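Local coordinates for protein arabinogalactan endo-1,4-beta-galactosidase (Ignisphaera aggregans, PDB 7OSK) that is probably an arabinogalactan endo-1,4-beta-galactosidase of glycosyl hydrolase family 53, hydrolysing beta-1,4-galactan chains, and is present here as its calcium-binding catalytic domain, at residues Gly109-Asp113 against Leu114-Thr118; Val165-Trp168 against Thr169-Leu173. All coordinates share one frame; numbering follows the deposited sequence.

Contact 1 of 2, residues Gly109-Asp113 against Leu114-Thr118; sequences GGNCD and LPRMT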
loop_
_atom_site.group_PDB
_atom_site.type_symbol
_atom_site.label_atom_id
_atom_site.label_comp_id
_atom_site.label_asym_id
_atom_site.label_seq_id
_atom_site.Cartn_x
_atom_site.Cartn_y
_atom_site.Cartn_z
ATOM N N GLY A 109 1.799 -4.195 14.421
ATOM C CA GLY A 109 1.916 -3.948 12.997
ATOM C C GLY A 109 1.433 -2.562 12.624
ATOM O O GLY A 109 0.899 -2.355 11.534
ATOM N N GLY A 110 1.623 -1.614 13.536
ATOM C CA GLY A 110 1.219 -0.236 13.315
ATOM C C GLY A 110 -0.074 0.126 14.024
ATOM O O GLY A 110 -0.345 1.303 14.251
ATOM N N ASN A 111 -0.866 -0.884 14.378
ATOM C CA ASN A 111 -2.152 -0.666 15.036
ATOM C C ASN A 111 -3.000 0.338 14.265
ATOM O O ASN A 111 -3.371 1.392 14.785
ATOM C CB ASN A 111 -1.932 -0.194 16.469
ATOM C CG ASN A 111 -1.183 -1.211 17.297
ATOM O OD1 ASN A 111 -1.395 -2.412 17.153
ATOM N ND2 ASN A 111 -0.289 -0.739 18.161
ATOM N N CYS A 112 -3.307 -0.015 13.021
ATOM C CA CYS A 112 -3.866 0.927 12.063
ATOM C C CYS A 112 -5.392 0.999 12.096
ATOM O O CYS A 112 -6.051 0.725 11.093
ATOM C CB CYS A 112 -3.400 0.550 10.656
ATOM S SG CYS A 112 -1.607 0.398 10.517
ATOM N N ASP A 113 -5.952 1.378 13.239
ATOM C CA ASP A 113 -7.396 1.547 13.345
ATOM C C ASP A 113 -7.800 2.889 12.738
ATOM O O ASP A 113 -6.949 3.731 12.453
ATOM C CB ASP A 113 -7.860 1.443 14.802
ATOM C CG ASP A 113 -7.303 2.548 15.679
ATOM O OD1 ASP A 113 -6.293 3.165 15.291
ATOM O OD2 ASP A 113 -7.876 2.793 16.763
ATOM N N LEU A 114 -9.101 3.079 12.546
ATOM C CA LEU A 114 -9.611 4.230 11.806
ATOM C C LEU A 114 -9.279 5.575 12.466
ATOM O O LEU A 114 -8.904 6.519 11.772
ATOM C CB LEU A 114 -11.126 4.096 11.623
ATOM C CG LEU A 114 -11.808 5.139 10.736
ATOM C CD1 LEU A 114 -11.394 4.964 9.282
ATOM C CD2 LEU A 114 -13.322 5.050 10.886
ATOM N N PRO A 115 -9.418 5.675 13.802
ATOM C CA PRO A 115 -9.085 6.954 14.443
ATOM C C PRO A 115 -7.623 7.377 14.267
ATOM O O PRO A 115 -7.375 8.552 13.996
ATOM C CB PRO A 115 -9.395 6.695 15.922
ATOM C CG PRO A 115 -10.403 5.612 15.910
ATOM C CD PRO A 115 -10.017 4.731 14.763
ATOM N N ARG A 116 -6.681 6.448 14.420
ATOM C CA ARG A 116 -5.261 6.778 14.295
ATOM C C ARG A 116 -4.866 7.034 12.843
ATOM O O ARG A 116 -4.051 7.910 12.563
ATOM C CB ARG A 116 -4.389 5.661 14.878
ATOM C CG ARG A 116 -2.933 5.716 14.427
ATOM C CD ARG A 116 -1.978 5.036 15.406
ATOM N NE ARG A 116 -2.538 3.826 16.009
ATOM C CZ ARG A 116 -2.859 3.688 17.295
ATOM N NH1 ARG A 116 -2.684 4.681 18.161
ATOM N NH2 ARG A 116 -3.359 2.537 17.723
ATOM N N MET A 117 -5.444 6.269 11.924
ATOM C CA MET A 117 -5.132 6.417 10.508
ATOM C C MET A 117 -5.735 7.691 9.933
ATOM O O MET A 117 -5.143 8.327 9.066
ATOM C CB MET A 117 -5.634 5.206 9.723
ATOM C CG MET A 117 -4.851 3.932 9.984
ATOM S SD MET A 117 -3.131 4.043 9.451
ATOM C CE MET A 117 -2.315 4.469 10.990
ATOM N N THR A 118 -6.916 8.060 10.416
ATOM C CA THR A 118 -7.609 9.239 9.913
ATOM C C THR A 118 -6.891 10.521 10.329
ATOM O O THR A 118 -6.879 11.504 9.585
ATOM C CB THR A 118 -9.070 9.283 10.409
ATOM O OG1 THR A 118 -9.782 8.143 9.906
ATOM C CG2 THR A 118 -9.773 10.553 9.940
#
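Arg116 turns back toward Asn111 because its chain, extended through chi1 and chi2, bends at chi3 (38°), about the CG-CD bond, bringing NE and NH2 side-on to the carbonyl of Asn111. Asp113 has CG between its own backbone N and carbonyl carbon (chi1 64°), and this directs OD1 at the first turn of the helix. Two bonds grip Asn111 O: Arg116 NE donates to it at 2.8 Å with an N-H...O angle of 160°, and Arg116 NH2 reaches the same Asn111 O at 3.2 Å. The acceptor lies in the guanidinium plane, and the NH2 bond falls on a carbonyl lone pair. Asp113 OD1 sits instead over one face of the guanidinium, 3.9 Å from Arg116 NH2, so their long salt bridge is one of charges alone. From the N-cap position, right before the helix, Asp113 OD1 also accepts a weak capping bond from Arg116 N at 3.4 Å. Beyond the two segments, Arg116 NH1 pairs with Glu64 in a second salt bridge. The backbone amide Met117 N donates to Asp113 O at 3.0 Å, and in the side chains Met117 SD packs against Cys112 CB at 3.7 Å. Such an aspartate N-cap, with an arginine of the first turn gripping a loop carbonyl, marks here the passage from the loop after strand 90-95 into helix 114-126 of the beta/alpha barrel.

Contact 2 of 2, residues Val165-Trp168 against Thr169-Leu173; sequences VYNW and TYNAL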
loop_
_atom_site.group_PDB
_atom_site.type_symbol
_atom_site.label_atom_id
_atom_site.label_comp_id
_atom_site.label_asym_id
_atom_site.label_seq_id
_atom_site.Cartn_x
_atom_site.Cartn_y
_atom_site.Cartn_z
ATOM N N VAL A 165 -20.501 -4.704 5.672
ATOM C CA VAL A 165 -19.476 -4.054 4.861
ATOM C C VAL A 165 -19.959 -2.698 4.360
ATOM O O VAL A 165 -19.177 -1.750 4.272
ATOM C CB VAL A 165 -19.053 -4.921 3.652
ATOM C CG1 VAL A 165 -18.262 -6.128 4.123
ATOM C CG2 VAL A 165 -20.262 -5.350 2.831
ATOM N N TYR A 166 -21.245 -2.599 4.047
ATOM C CA TYR A 166 -21.800 -1.345 3.560
ATOM C C TYR A 166 -21.832 -0.300 4.665
ATOM O O TYR A 166 -21.284 0.793 4.512
ATOM C CB TYR A 166 -23.211 -1.543 3.001
ATOM C CG TYR A 166 -23.877 -0.236 2.631
ATOM C CD1 TYR A 166 -23.627 0.373 1.408
ATOM C CD2 TYR A 166 -24.745 0.400 3.513
ATOM C CE1 TYR A 166 -24.226 1.572 1.070
ATOM C CE2 TYR A 166 -25.349 1.598 3.183
ATOM C CZ TYR A 166 -25.085 2.180 1.961
ATOM O OH TYR A 166 -25.684 3.372 1.627
ATOM N N ASN A 167 -22.475 -0.644 5.777
ATOM C CA ASN A 167 -22.673 0.299 6.871
ATOM C C ASN A 167 -21.364 0.725 7.525
ATOM O O ASN A 167 -21.236 1.859 7.984
ATOM C CB ASN A 167 -23.598 -0.301 7.925
ATOM C CG ASN A 167 -23.982 0.699 8.992
ATOM O OD1 ASN A 167 -23.384 0.742 10.069
ATOM N ND2 ASN A 167 -24.984 1.520 8.694
ATOM N N TRP A 168 -20.394 -0.181 7.571
ATOM C CA TRP A 168 -19.100 0.135 8.160
ATOM C C TRP A 168 -18.295 1.034 7.229
ATOM O O TRP A 168 -17.705 2.019 7.672
ATOM C CB TRP A 168 -18.307 -1.137 8.471
ATOM C CG TRP A 168 -17.007 -0.847 9.151
ATOM C CD1 TRP A 168 -16.800 -0.692 10.491
ATOM C CD2 TRP A 168 -15.733 -0.662 8.525
ATOM N NE1 TRP A 168 -15.475 -0.423 10.738
ATOM C CE2 TRP A 168 -14.798 -0.401 9.548
ATOM C CE3 TRP A 168 -15.290 -0.693 7.199
ATOM C CZ2 TRP A 168 -13.449 -0.174 9.286
ATOM C CZ3 TRP A 168 -13.950 -0.468 6.942
ATOM C CH2 TRP A 168 -13.045 -0.211 7.980
ATOM N N THR A 169 -18.278 0.692 5.944
ATOM C CA THR A 169 -17.562 1.483 4.949
ATOM C C THR A 169 -18.140 2.888 4.857
ATOM O O THR A 169 -17.400 3.868 4.761
ATOM C CB THR A 169 -17.618 0.830 3.557
ATOM O OG1 THR A 169 -17.073 -0.494 3.626
ATOM C CG2 THR A 169 -16.825 1.648 2.542
ATOM N N TYR A 170 -19.466 2.976 4.874
ATOM C CA TYR A 170 -20.144 4.260 4.794
ATOM C C TYR A 170 -19.745 5.133 5.973
ATOM O O TYR A 170 -19.250 6.245 5.794
ATOM C CB TYR A 170 -21.663 4.070 4.761
ATOM C CG TYR A 170 -22.432 5.371 4.738
ATOM C CD1 TYR A 170 -22.627 6.065 3.552
ATOM C CD2 TYR A 170 -22.960 5.907 5.906
ATOM C CE1 TYR A 170 -23.325 7.255 3.527
ATOM C CE2 TYR A 170 -23.661 7.096 5.892
ATOM C CZ TYR A 170 -23.841 7.767 4.700
ATOM O OH TYR A 170 -24.538 8.953 4.682
ATOM N N ASN A 171 -19.951 4.613 7.178
ATOM C CA ASN A 171 -19.611 5.334 8.398
ATOM C C ASN A 171 -18.110 5.584 8.508
ATOM O O ASN A 171 -17.686 6.609 9.039
ATOM C CB ASN A 171 -20.104 4.562 9.622
ATOM C CG ASN A 171 -21.608 4.670 9.816
ATOM O OD1 ASN A 171 -22.200 5.728 9.601
ATOM N ND2 ASN A 171 -22.232 3.572 10.228
ATOM N N ALA A 172 -17.310 4.646 8.007
ATOM C CA ALA A 172 -15.860 4.809 8.006
ATOM C C ALA A 172 -15.470 6.041 7.199
ATOM O O ALA A 172 -14.780 6.920 7.704
ATOM C CB ALA A 172 -15.176 3.572 7.449
ATOM N N LEU A 173 -15.926 6.111 5.952
ATOM C CA LEU A 173 -15.589 7.237 5.087
ATOM C C LEU A 173 -16.296 8.517 5.530
ATOM O O LEU A 173 -15.783 9.615 5.318
ATOM C CB LEU A 173 -15.935 6.916 3.633
ATOM C CG LEU A 173 -15.110 5.790 2.999
ATOM C CD1 LEU A 173 -15.600 5.490 1.597
ATOM C CD2 LEU A 173 -13.626 6.129 2.974
#
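Successive turns of the long barrel helix 158-178 meet here, residue to residue four places on, from Val165 with Thr169 to Trp168 with Ala172. Val165 O accepts twice from one residue: Thr169 N donates at 3.1 Å, from above the carbonyl plane, and Thr169 OG1 donates to the same Val165 O at 2.5 Å, much nearer that plane. The hydroxyl comes back to this carbonyl because OG1 stands beside its own backbone N, opposite the carbonyl carbon (chi1 -58°). OG1 is also hydrogen-bonded to Tyr137 OH, and it therefore links the helix backbone to a neighbouring part of the fold. A valine at Thr169 would probably leave Val165 O with the backbone amide alone and Tyr137 OH without this partner. Next along the helix, Tyr170 N donates to Tyr166 O at 2.9 Å; the Tyr166 hydroxyl is hydrogen-bonded to Asp222 of the neighbouring helix 206-223. On the exposed side, Asn171 N bonds Asn167 O at 3.1 Å, and the two side-chain amides stand nearly perpendicular. Ala172 N completes the series with a 2.7 Å bond to Trp168 O. The indole, swung away from its backbone N (chi1 -177°), offers a face to this alanine: Ala172 CB lies 4.2 Å from the centroid of the Trp168 six-membered ring and only 6° off its normal, a CH-pi contact. Trp168 also meets the ring of Phe135 on strand 130-135. Regular i to i+4 bonding, reinforced by a threonine hydroxyl returning to the carbonyl one turn back, is characteristic of an alpha-helix, here one of those packed round the (beta/alpha)8 barrel.

How the contacts relate
From the N terminus, the chain runs through strand 90-95 and a loop before contact 1 turns it into helix 114-126; strand 130-135 then follows, and helix 158-178 carries contact 2. Both contacts are local and lie in series, so neither encloses nor crosses the other, and neither closes a long loop. Their centres are about 16 Å apart, yet they touch: Leu114 CD2 packs on Ala172 CA at 3.8 Å. Leu114, Pro115 and Thr118 also meet Tyr175, further along helix 158-178. Two helices that follow consecutive barrel strands are thereby joined side by side, while Met117 and Ala172 face strands 90-95 and 130-135.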